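Local atomic coordinates of diphosphomevalonate decarboxylase, putative (Trypanosoma brucei, PDB entry 2HKE), a protein that probably catalyses the ATP-dependent decarboxylation of (R)-5-diphosphomevalonate to isopentenyl diphosphate, a step of the mevalonate pathway to isoprenoids and sterols. Residues Y290-D293 with N297-L300; Q184-V189 with E305-A310; V156-G161 with S167-T172. The protein carries 1 engineered substitution. All blocks are in the same frame, centred on the assembly; numbering follows the deposited sequence.

Contacts 1 and 2 belong to the C-terminal domain and share one beta sheet: strand 298-303, half of the contact 1 hairpin, is the backbone-bonded neighbour of strand 183-189, which carries one side of contact 2. Their centres are 11 Å apart, and all their touching residues are buried. Contact 3, in the N-terminal domain, is a partly buried hairpin about 29 Å from contact 2, centre to centre, on the opposite side of the chain's centre. The chemistry follows these places. Contact 1 adds sulfur and aromatic packing to backbone bonds, contact 2 is apolar side-chain packing of helix on sheet, and contact 3 brings polar side chains into the strand pairing.

Contact 1: Y290-D293 with N297-L300; sequences YTFD and NCFL
Asn297 meets Phe292 through its backbone: the carbonyl O lies 3.1 Å from Phe292 CD2, oblique to the ring. The same Asn297 O accepts a bond from a water at 2.6 Å, and that water takes the N-H of Asp293 at 2.8 Å, bridging the two segments beyond the Thr291-Phe299 pair. In the Asn297 amide, ND2 donates to Ala110 O and OD1 accepts from Leu190 N. Cys298 sets its CA over one face of the Phe292 ring, 4.2 Å from the centroid and 28° off the normal, a CH-pi contact. With SG anti to the backbone N (chi1 -173°), the sulfur makes an oblique sulfur-aromatic contact with that ring, 3.6 Å from Phe292 CZ, and packs on Tyr290 CB at 3.7 Å. Phe299 pairs with Thr291 through two backbone bonds, Thr291 N to Phe299 O at 2.9 Å and Phe299 N to Thr291 O at 2.8 Å; on that face of the sheet Thr291 CG2 rests on Phe299 CB. Lys18 NZ hydrogen-bonds Thr291 OG1 and Phe292 O and forms a salt bridge with Asp293. Leu300, opposite Tyr290 in a non-hydrogen-bonded pair, lays CD2 against its CA and CB. Antiparallel strands 288-291 and 298-303, joined by a short connection, form a beta hairpin at one edge of the C-terminal domain's five-stranded sheet.

Contact 2: Q184-V189 with E305-A310; sequences QVMCAV and EDLPEA
Leu307 of the helix puts a single branch between two side chains of strand 183-189, Gln184 and Met186, which are two residues apart and therefore on the same face of the sheet. The apolar contacts carry everything. Leu307 CD1 lies 3.8 Å from Gln184 CB and 4.1 Å from Gln184 CG, the two side chains crossing at about a right angle, and the methyl touches the aliphatic part of the glutamine. Toward Met186 the approach is tip to tip: SD is 3.9 Å from Leu307 CD1 and 4.0 Å from Leu307 CG, while Met186 CE closes on Leu307 CG at 4.1 Å. The methionine runs extended from CB to SD and then turns at its last torsion (chi3 -74°), which brings the terminal methyl back against the leucine branch point. Leu307 in turn holds CG anti to its own backbone N (chi1 -176°), reaching out from the helix to the strand. Around this core, Leu307 also touches Val302 and Gln361 of the same sheet, and Leu332 and Val336 of helix 330-338.

Polar interactions belong to the surroundings. No hydrogen bond joins the two segments; the backbone of residues 184 to 188 bonds alternately to strands 298-303 and 358-363. The Gln184 amide makes weak bonds with Gln361 NE2 and Glu182 O. In 305-310, Asp306 and Glu309 form salt bridges with Arg285 and Lys283.

With only carbon and sulfur at the interface, this contact of a helix packed on a sheet face rests on van der Waals packing and burial, while Asp306 and Glu309 find their charged partners elsewhere and the Gln184 amide is held by weak bonds alone among those named.

Contact 3: V156-G161 with S167-T172; sequences VIWNKG and SDCVAT
A beta hairpin of the N-terminal domain, strands 155-159 and 170-175, is tied at Ile157 and Thr172 by paired backbone bonds: Ile157 N to Thr172 O at 2.9 Å and Thr172 N to Ile157 O at 2.8 Å. On the buried face, Val156 CG1 packs on Ala171 CB. Trp158, on the same face as Ala171, extends with CG anti to the backbone N (chi1 180°) and turns its indole edge to Cys169, where NE1 gives a weak bond to SG at 3.4 Å; Tyr19 meets the indole edge-to-face. On the other face Asn159 lies with Thr172, and its side chain crosses that of Thr172 at about a right angle. Its ND2 donates to Thr172 OG1 at 3.0 Å, with the hydroxyl oxygen in the amide plane, and to Val170 O, also at 3.0 Å. Asn159 N reaches that same carbonyl at 2.9 Å, from the opposite face of its plane. Toward the turn, Gly161, with a positive phi (72°), packs its CA 3.3 Å from Asp168 OD1, whose carboxylate accepts bonds from the backbone N-H groups of Glu162 and Lys163 in the connecting loop. Two acceptors for one ND2 fix the rotation of the Asn159 amide, and Val170 O is gripped by two donors of a single residue: a partly exposed side chain reinforces the pairing beside the Ile157-Thr172 pair.

Contact 1: Y290-D293 with N297-L300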
ATOM      1  N   TYR A 290      -8.716  -4.771 -11.265  1.00 18.39           N
ATOM      2  CA  TYR A 290      -8.125  -5.489 -10.115  1.00 18.73           C
ATOM      3  C   TYR A 290      -6.625  -5.163 -10.036  1.00 19.80           C
ATOM      4  O   TYR A 290      -5.984  -4.847 -11.044  1.00 19.52           O
ATOM      5  CB  TYR A 290      -8.332  -7.003 -10.219  1.00 18.54           C
ATOM      6  CG  TYR A 290      -7.727  -7.623 -11.443  1.00 19.10           C
ATOM      7  CD1 TYR A 290      -6.331  -7.842 -11.529  1.00 16.19           C
ATOM      8  CD2 TYR A 290      -8.530  -7.941 -12.555  1.00 17.69           C
ATOM      9  CE1 TYR A 290      -5.780  -8.367 -12.724  1.00 17.32           C
ATOM     10  CE2 TYR A 290      -7.989  -8.485 -13.709  1.00 20.27           C
ATOM     11  CZ  TYR A 290      -6.618  -8.713 -13.778  1.00 19.02           C
ATOM     12  OH  TYR A 290      -6.121  -9.233 -14.964  1.00 20.38           O
ATOM     13  N   THR A 291      -6.082  -5.281  -8.826  1.00 18.54           N
ATOM     14  CA  THR A 291      -4.664  -5.433  -8.645  1.00 19.64           C
ATOM     15  C   THR A 291      -4.409  -6.255  -7.395  1.00 19.58           C
ATOM     16  O   THR A 291      -5.137  -6.129  -6.428  1.00 19.35           O
ATOM     17  CB  THR A 291      -3.906  -4.108  -8.655  1.00 20.18           C
ATOM     18  OG1 THR A 291      -2.515  -4.388  -8.771  1.00 22.13           O
ATOM     19  CG2 THR A 291      -4.123  -3.299  -7.379  1.00 20.88           C
ATOM     20  N   PHE A 292      -3.403  -7.121  -7.465  1.00 20.87           N
ATOM     21  CA  PHE A 292      -2.884  -7.865  -6.346  1.00 21.47           C
ATOM     22  C   PHE A 292      -1.471  -7.392  -6.064  1.00 23.38           C
ATOM     23  O   PHE A 292      -0.730  -7.104  -6.998  1.00 23.37           O
ATOM     24  CB  PHE A 292      -2.861  -9.390  -6.666  1.00 21.29           C
ATOM     25  CG  PHE A 292      -4.238  -9.959  -6.916  1.00 19.76           C
ATOM     26  CD1 PHE A 292      -4.847  -9.757  -8.131  1.00 20.86           C
ATOM     27  CD2 PHE A 292      -4.939 -10.644  -5.921  1.00 18.08           C
ATOM     28  CE1 PHE A 292      -6.101 -10.242  -8.399  1.00 18.67           C
ATOM     29  CE2 PHE A 292      -6.198 -11.108  -6.168  1.00 19.19           C
ATOM     30  CZ  PHE A 292      -6.795 -10.901  -7.391  1.00 21.29           C
ATOM     31  N   ASP A 293      -1.101  -7.352  -4.789  1.00 25.98           N
ATOM     32  CA  ASP A 293       0.239  -6.892  -4.365  1.00 27.30           C
ATOM     33  C   ASP A 293       0.953  -7.916  -3.449  1.00 28.70           C
ATOM     34  O   ASP A 293       1.130  -7.711  -2.260  1.00 30.58           O
ATOM     35  CB  ASP A 293       0.086  -5.534  -3.660  1.00 28.10           C
ATOM     36  CG  ASP A 293       1.259  -4.547  -3.939  1.00 30.29           C
ATOM     37  OD1 ASP A 293       1.687  -4.369  -5.102  1.00 35.40           O
ATOM     38  OD2 ASP A 293       1.793  -3.974  -2.949  1.00 37.99           O
ATOM     39  N   ASN A 297      -5.216 -10.829  -1.520  1.00 21.62           N
ATOM     40  CA  ASN A 297      -6.314  -9.842  -1.506  1.00 20.95           C
ATOM     41  C   ASN A 297      -6.397  -9.149  -2.848  1.00 20.71           C
ATOM     42  O   ASN A 297      -5.360  -8.860  -3.462  1.00 19.19           O
ATOM     43  CB  ASN A 297      -6.101  -8.766  -0.448  1.00 21.11           C
ATOM     44  CG  ASN A 297      -6.047  -9.289   0.964  1.00 20.51           C
ATOM     45  OD1 ASN A 297      -6.623 -10.309   1.294  1.00 22.30           O
ATOM     46  ND2 ASN A 297      -5.357  -8.534   1.832  1.00 21.96           N
ATOM     47  N   CYS A 298      -7.613  -8.873  -3.273  1.00 20.47           N
ATOM     48  CA  CYS A 298      -7.870  -8.226  -4.519  1.00 19.88           C
ATOM     49  C   CYS A 298      -8.262  -6.762  -4.287  1.00 19.81           C
ATOM     50  O   CYS A 298      -9.379  -6.431  -3.787  1.00 20.06           O
ATOM     51  CB  CYS A 298      -8.976  -8.940  -5.237  1.00 21.09           C
ATOM     52  SG  CYS A 298      -9.276  -8.349  -6.922  1.00 21.41           S
ATOM     53  N   PHE A 299      -7.368  -5.881  -4.695  1.00 18.58           N
ATOM     54  CA  PHE A 299      -7.682  -4.454  -4.699  1.00 17.58           C
ATOM     55  C   PHE A 299      -8.456  -4.203  -5.964  1.00 17.45           C
ATOM     56  O   PHE A 299      -8.285  -4.936  -6.965  1.00 19.90           O
ATOM     57  CB  PHE A 299      -6.409  -3.654  -4.638  1.00 18.72           C
ATOM     58  CG  PHE A 299      -5.866  -3.531  -3.252  1.00 18.31           C
ATOM     59  CD1 PHE A 299      -5.078  -4.534  -2.712  1.00 22.70           C
ATOM     60  CD2 PHE A 299      -6.216  -2.434  -2.466  1.00 21.60           C
ATOM     61  CE1 PHE A 299      -4.603  -4.410  -1.382  1.00 22.70           C
ATOM     62  CE2 PHE A 299      -5.741  -2.278  -1.155  1.00 21.78           C
ATOM     63  CZ  PHE A 299      -4.917  -3.279  -0.632  1.00 23.43           C
ATOM     64  N   LEU A 300      -9.380  -3.252  -5.921  1.00 16.33           N
ATOM     65  CA  LEU A 300     -10.211  -2.960  -7.076  1.00 16.47           C
ATOM     66  C   LEU A 300     -10.241  -1.475  -7.230  1.00 17.65           C
ATOM     67  O   LEU A 300     -10.293  -0.765  -6.216  1.00 19.05           O
ATOM     68  CB  LEU A 300     -11.641  -3.439  -6.836  1.00 17.50           C
ATOM     69  CG  LEU A 300     -11.785  -4.934  -6.704  1.00 18.18           C
ATOM     70  CD1 LEU A 300     -13.081  -5.255  -5.966  1.00 22.85           C
ATOM     71  CD2 LEU A 300     -11.726  -5.630  -8.107  1.00 20.82           C
TER
HETATM   72  O   HOH W   1      -2.862  -8.583  -2.929  1.00 25.69           O

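Contact 2: Q184-V189 with E305-A310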
ATOM      1  N   GLN A 184     -12.389   5.384  -7.017  1.00 19.97           N
ATOM      2  CA  GLN A 184     -12.566   4.772  -5.714  1.00 19.44           C
ATOM      3  C   GLN A 184     -11.738   3.526  -5.653  1.00 19.80           C
ATOM      4  O   GLN A 184     -11.475   2.927  -6.693  1.00 18.17           O
ATOM      5  CB  GLN A 184     -14.023   4.347  -5.509  1.00 19.04           C
ATOM      6  CG  GLN A 184     -15.059   5.474  -5.552  1.00 19.64           C
ATOM      7  CD  GLN A 184     -14.856   6.541  -4.495  1.00 22.23           C
ATOM      8  OE1 GLN A 184     -14.889   6.262  -3.316  1.00 22.47           O
ATOM      9  NE2 GLN A 184     -14.717   7.804  -4.925  1.00 23.00           N
ATOM     10  N   VAL A 185     -11.345   3.141  -4.444  1.00 18.76           N
ATOM     11  CA  VAL A 185     -10.541   1.932  -4.247  1.00 19.23           C
ATOM     12  C   VAL A 185     -11.293   0.979  -3.329  1.00 20.68           C
ATOM     13  O   VAL A 185     -11.876   1.412  -2.311  1.00 20.46           O
ATOM     14  CB  VAL A 185      -9.211   2.260  -3.564  1.00 20.58           C
ATOM     15  CG1 VAL A 185      -8.357   0.975  -3.377  1.00 21.70           C
ATOM     16  CG2 VAL A 185      -8.451   3.319  -4.362  1.00 17.93           C
ATOM     17  N   MET A 186     -11.276  -0.306  -3.656  1.00 20.85           N
ATOM     18  CA  MET A 186     -11.777  -1.298  -2.706  1.00 19.32           C
ATOM     19  C   MET A 186     -10.741  -2.346  -2.480  1.00 18.87           C
ATOM     20  O   MET A 186      -9.790  -2.461  -3.233  1.00 17.15           O
ATOM     21  CB  MET A 186     -13.102  -1.876  -3.168  1.00 20.04           C
ATOM     22  CG  MET A 186     -14.257  -0.875  -3.298  1.00 21.09           C
ATOM     23  SD  MET A 186     -15.816  -1.668  -3.743  1.00 24.25           S
ATOM     24  CE  MET A 186     -15.627  -2.082  -5.482  1.00 23.42           C
ATOM     25  N   CYS A 187     -10.868  -3.072  -1.381  1.00 18.27           N
ATOM     26  CA  CYS A 187     -10.044  -4.252  -1.165  1.00 19.20           C
ATOM     27  C   CYS A 187     -10.990  -5.397  -0.735  1.00 18.99           C
ATOM     28  O   CYS A 187     -11.630  -5.318   0.306  1.00 18.56           O
ATOM     29  CB  CYS A 187      -9.002  -3.998  -0.143  1.00 20.23           C
ATOM     30  SG  CYS A 187      -7.884  -5.407   0.036  1.00 23.61           S
ATOM     31  N   ALA A 188     -11.079  -6.413  -1.576  1.00 20.23           N
ATOM     32  CA  ALA A 188     -11.759  -7.655  -1.252  1.00 19.77           C
ATOM     33  C   ALA A 188     -10.728  -8.588  -0.602  1.00 20.20           C
ATOM     34  O   ALA A 188      -9.809  -9.126  -1.268  1.00 19.93           O
ATOM     35  CB  ALA A 188     -12.394  -8.266  -2.500  1.00 20.80           C
ATOM     36  N   VAL A 189     -10.799  -8.658   0.719  1.00 19.79           N
ATOM     37  CA  VAL A 189      -9.915  -9.475   1.488  1.00 20.70           C
ATOM     38  C   VAL A 189     -10.249 -10.949   1.367  1.00 20.21           C
ATOM     39  O   VAL A 189     -11.377 -11.357   1.614  1.00 19.92           O
ATOM     40  CB  VAL A 189      -9.846  -8.981   2.951  1.00 20.20           C
ATOM     41  CG1 VAL A 189      -8.891  -9.791   3.758  1.00 24.09           C
ATOM     42  CG2 VAL A 189      -9.463  -7.501   2.924  1.00 22.91           C
ATOM     43  N   GLU A 305     -19.682   6.298  -9.671  1.00 22.38           N
ATOM     44  CA  GLU A 305     -20.930   5.981 -10.410  1.00 24.14           C
ATOM     45  C   GLU A 305     -21.123   4.478 -10.670  1.00 22.51           C
ATOM     46  O   GLU A 305     -22.258   3.957 -10.696  1.00 21.52           O
ATOM     47  CB  GLU A 305     -21.008   6.793 -11.714  1.00 25.94           C
ATOM     48  CG  GLU A 305     -19.934   6.453 -12.716  1.00 30.16           C
ATOM     49  CD  GLU A 305     -19.680   7.569 -13.756  1.00 32.18           C
ATOM     50  OE1 GLU A 305     -20.655   7.944 -14.489  1.00 40.55           O
ATOM     51  OE2 GLU A 305     -18.521   8.092 -13.792  1.00 39.41           O
ATOM     52  N   ASP A 306     -20.009   3.767 -10.852  1.00 21.30           N
ATOM     53  CA  ASP A 306     -20.045   2.373 -11.234  1.00 21.16           C
ATOM     54  C   ASP A 306     -19.932   1.449 -10.030  1.00 20.47           C
ATOM     55  O   ASP A 306     -20.104   0.250 -10.167  1.00 20.23           O
ATOM     56  CB  ASP A 306     -18.888   2.074 -12.182  1.00 21.02           C
ATOM     57  CG  ASP A 306     -19.108   2.652 -13.583  1.00 24.39           C
ATOM     58  OD1 ASP A 306     -20.286   2.781 -13.982  1.00 25.73           O
ATOM     59  OD2 ASP A 306     -18.115   2.975 -14.288  1.00 26.43           O
ATOM     60  N   LEU A 307     -19.661   1.989  -8.861  1.00 19.80           N
ATOM     61  CA  LEU A 307     -19.278   1.159  -7.736  1.00 18.74           C
ATOM     62  C   LEU A 307     -20.459   0.314  -7.242  1.00 19.23           C
ATOM     63  O   LEU A 307     -20.254  -0.845  -6.931  1.00 19.13           O
ATOM     64  CB  LEU A 307     -18.662   1.990  -6.619  1.00 19.69           C
ATOM     65  CG  LEU A 307     -18.125   1.212  -5.396  1.00 19.84           C
ATOM     66  CD1 LEU A 307     -16.901   1.922  -4.767  1.00 19.01           C
ATOM     67  CD2 LEU A 307     -19.170   0.843  -4.346  1.00 18.37           C
ATOM     68  N   PRO A 308     -21.662   0.903  -7.054  1.00 18.93           N
ATOM     69  CA  PRO A 308     -22.758   0.063  -6.525  1.00 19.81           C
ATOM     70  C   PRO A 308     -23.040  -1.162  -7.341  1.00 19.81           C
ATOM     71  O   PRO A 308     -23.181  -2.267  -6.733  1.00 19.50           O
ATOM     72  CB  PRO A 308     -23.946   1.031  -6.490  1.00 20.44           C
ATOM     73  CG  PRO A 308     -23.197   2.367  -6.155  1.00 19.61           C
ATOM     74  CD  PRO A 308     -22.126   2.290  -7.181  1.00 20.44           C
ATOM     75  N   GLU A 309     -23.083  -1.031  -8.666  1.00 20.66           N
ATOM     76  CA  GLU A 309     -23.334  -2.199  -9.513  1.00 21.60           C
ATOM     77  C   GLU A 309     -22.210  -3.179  -9.371  1.00 20.92           C
ATOM     78  O   GLU A 309     -22.453  -4.391  -9.292  1.00 21.88           O
ATOM     79  CB  GLU A 309     -23.481  -1.855 -10.990  1.00 22.35           C
ATOM     80  CG  GLU A 309     -23.976  -3.035 -11.851  1.00 22.29           C
ATOM     81  CD  GLU A 309     -24.140  -2.678 -13.296  1.00 26.67           C
ATOM     82  OE1 GLU A 309     -23.117  -2.700 -14.037  1.00 30.96           O
ATOM     83  OE2 GLU A 309     -25.289  -2.343 -13.678  1.00 28.23           O
ATOM     84  N   ALA A 310     -20.980  -2.669  -9.387  1.00 20.16           N
ATOM     85  CA  ALA A 310     -19.806  -3.543  -9.265  1.00 20.24           C
ATOM     86  C   ALA A 310     -19.857  -4.376  -7.976  1.00 19.15           C
ATOM     87  O   ALA A 310     -19.622  -5.583  -7.997  1.00 18.55           O
ATOM     88  CB  ALA A 310     -18.473  -2.689  -9.404  1.00 18.47           C
TER

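Contact 3: V156-G161 with S167-T172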
ATOM      1  N   VAL A 156       0.882   8.915  -6.162  1.00 17.30           N
ATOM      2  CA  VAL A 156       2.248   9.149  -5.711  1.00 16.61           C
ATOM      3  C   VAL A 156       3.209   8.264  -6.498  1.00 17.96           C
ATOM      4  O   VAL A 156       2.979   7.051  -6.609  1.00 17.80           O
ATOM      5  CB  VAL A 156       2.347   8.841  -4.191  1.00 17.12           C
ATOM      6  CG1 VAL A 156       3.751   9.016  -3.652  1.00 16.74           C
ATOM      7  CG2 VAL A 156       1.317   9.722  -3.424  1.00 18.96           C
ATOM      8  N   ILE A 157       4.255   8.889  -7.014  1.00 17.83           N
ATOM      9  CA  ILE A 157       5.360   8.188  -7.668  1.00 17.95           C
ATOM     10  C   ILE A 157       6.539   8.008  -6.726  1.00 18.33           C
ATOM     11  O   ILE A 157       7.025   8.954  -6.148  1.00 18.45           O
ATOM     12  CB  ILE A 157       5.830   8.958  -8.886  1.00 17.96           C
ATOM     13  CG1 ILE A 157       4.717   9.025  -9.941  1.00 17.05           C
ATOM     14  CG2 ILE A 157       7.101   8.293  -9.497  1.00 19.70           C
ATOM     15  CD1 ILE A 157       5.032  10.082 -11.069  1.00 18.72           C
ATOM     16  N   TRP A 158       7.052   6.783  -6.613  1.00 17.42           N
ATOM     17  CA  TRP A 158       8.329   6.588  -5.986  1.00 17.81           C
ATOM     18  C   TRP A 158       9.339   6.643  -7.124  1.00 19.46           C
ATOM     19  O   TRP A 158       9.366   5.733  -7.991  1.00 19.04           O
ATOM     20  CB  TRP A 158       8.372   5.192  -5.293  1.00 18.28           C
ATOM     21  CG  TRP A 158       9.646   4.880  -4.610  1.00 17.51           C
ATOM     22  CD1 TRP A 158      10.734   5.703  -4.470  1.00 18.84           C
ATOM     23  CD2 TRP A 158      10.012   3.631  -4.010  1.00 17.97           C
ATOM     24  NE1 TRP A 158      11.744   5.045  -3.802  1.00 18.96           N
ATOM     25  CE2 TRP A 158      11.325   3.781  -3.501  1.00 18.27           C
ATOM     26  CE3 TRP A 158       9.348   2.420  -3.818  1.00 18.85           C
ATOM     27  CZ2 TRP A 158      11.996   2.756  -2.849  1.00 17.99           C
ATOM     28  CZ3 TRP A 158      10.049   1.380  -3.164  1.00 19.63           C
ATOM     29  CH2 TRP A 158      11.348   1.591  -2.677  1.00 19.00           C
ATOM     30  N   ASN A 159      10.096   7.735  -7.167  1.00 20.48           N
ATOM     31  CA  ASN A 159      11.166   7.933  -8.115  1.00 21.28           C
ATOM     32  C   ASN A 159      12.377   7.092  -7.710  1.00 21.68           C
ATOM     33  O   ASN A 159      12.891   7.230  -6.616  1.00 20.27           O
ATOM     34  CB  ASN A 159      11.536   9.433  -8.205  1.00 22.25           C
ATOM     35  CG  ASN A 159      10.362  10.281  -8.512  1.00 22.12           C
ATOM     36  OD1 ASN A 159       9.916  10.340  -9.656  1.00 23.15           O
ATOM     37  ND2 ASN A 159       9.757  10.834  -7.477  1.00 23.84           N
ATOM     38  N   LYS A 160      12.845   6.213  -8.601  1.00 22.64           N
ATOM     39  CA  LYS A 160      13.962   5.320  -8.268  1.00 23.08           C
ATOM     40  C   LYS A 160      15.277   6.015  -7.987  1.00 22.65           C
ATOM     41  O   LYS A 160      16.064   5.540  -7.176  1.00 21.73           O
ATOM     42  CB  LYS A 160      14.176   4.235  -9.332  1.00 24.82           C
ATOM     43  CG  LYS A 160      14.579   4.693 -10.658  1.00 25.43           C
ATOM     44  CD  LYS A 160      14.829   3.438 -11.519  1.00 26.44           C
ATOM     45  CE  LYS A 160      14.759   3.810 -12.950  1.00 32.17           C
ATOM     46  NZ  LYS A 160      15.782   4.825 -13.258  1.00 36.35           N
ATOM     47  N   GLY A 161      15.480   7.167  -8.610  1.00 23.68           N
ATOM     48  CA  GLY A 161      16.740   7.892  -8.453  1.00 24.37           C
ATOM     49  C   GLY A 161      17.875   7.199  -9.190  1.00 26.52           C
ATOM     50  O   GLY A 161      17.746   6.055  -9.714  1.00 25.30           O
ATOM     51  N   SER A 167      20.007   9.831  -2.279  1.00 26.48           N
ATOM     52  CA  SER A 167      19.560  11.215  -2.050  1.00 27.57           C
ATOM     53  C   SER A 167      18.518  11.704  -3.044  1.00 26.80           C
ATOM     54  O   SER A 167      17.876  12.724  -2.795  1.00 29.31           O
ATOM     55  CB  SER A 167      20.763  12.182  -2.005  1.00 27.59           C
ATOM     56  OG  SER A 167      21.390  12.175  -3.260  1.00 29.45           O
ATOM     57  N   ASP A 168      18.314  10.992  -4.148  1.00 25.51           N
ATOM     58  CA  ASP A 168      17.234  11.275  -5.079  1.00 25.32           C
ATOM     59  C   ASP A 168      16.195  10.136  -5.186  1.00 23.41           C
ATOM     60  O   ASP A 168      15.370  10.108  -6.087  1.00 24.17           O
ATOM     61  CB  ASP A 168      17.784  11.615  -6.459  1.00 25.19           C
ATOM     62  CG  ASP A 168      18.542  10.476  -7.100  1.00 26.17           C
ATOM     63  OD1 ASP A 168      18.868   9.484  -6.419  1.00 26.49           O
ATOM     64  OD2 ASP A 168      18.850  10.593  -8.316  1.00 27.96           O
ATOM     65  N   CYS A 169      16.264   9.189  -4.271  1.00 22.54           N
ATOM     66  CA  CYS A 169      15.329   8.074  -4.268  1.00 22.24           C
ATOM     67  C   CYS A 169      14.177   8.414  -3.296  1.00 22.38           C
ATOM     68  O   CYS A 169      14.288   8.266  -2.060  1.00 21.91           O
ATOM     69  CB  CYS A 169      16.065   6.799  -3.872  1.00 22.51           C
ATOM     70  SG  CYS A 169      15.106   5.313  -3.914  1.00 20.44           S
ATOM     71  N   VAL A 170      13.083   8.907  -3.853  1.00 21.99           N
ATOM     72  CA  VAL A 170      12.086   9.582  -3.042  1.00 21.25           C
ATOM     73  C   VAL A 170      10.749   9.594  -3.745  1.00 20.38           C
ATOM     74  O   VAL A 170      10.700   9.516  -4.961  1.00 20.42           O
ATOM     75  CB  VAL A 170      12.561  11.025  -2.762  1.00 22.46           C
ATOM     76  CG1 VAL A 170      12.563  11.818  -4.077  1.00 23.04           C
ATOM     77  CG2 VAL A 170      11.710  11.715  -1.628  1.00 23.36           C
ATOM     78  N   ALA A 171       9.660   9.707  -2.975  1.00 19.22           N
ATOM     79  CA  ALA A 171       8.340   9.750  -3.546  1.00 19.37           C
ATOM     80  C   ALA A 171       7.976  11.202  -3.776  1.00 20.16           C
ATOM     81  O   ALA A 171       8.416  12.073  -3.012  1.00 20.13           O
ATOM     82  CB  ALA A 171       7.283   9.114  -2.657  1.00 18.50           C
ATOM     83  N   THR A 172       7.204  11.441  -4.830  1.00 20.10           N
ATOM     84  CA  THR A 172       6.637  12.756  -5.063  1.00 21.00           C
ATOM     85  C   THR A 172       5.159  12.630  -5.418  1.00 21.06           C
ATOM     86  O   THR A 172       4.712  11.608  -5.965  1.00 19.05           O
ATOM     87  CB  THR A 172       7.371  13.479  -6.196  1.00 22.16           C
ATOM     88  OG1 THR A 172       7.351  12.679  -7.365  1.00 23.94           O
ATOM     89  CG2 THR A 172       8.796  13.716  -5.853  1.00 23.47           C
TER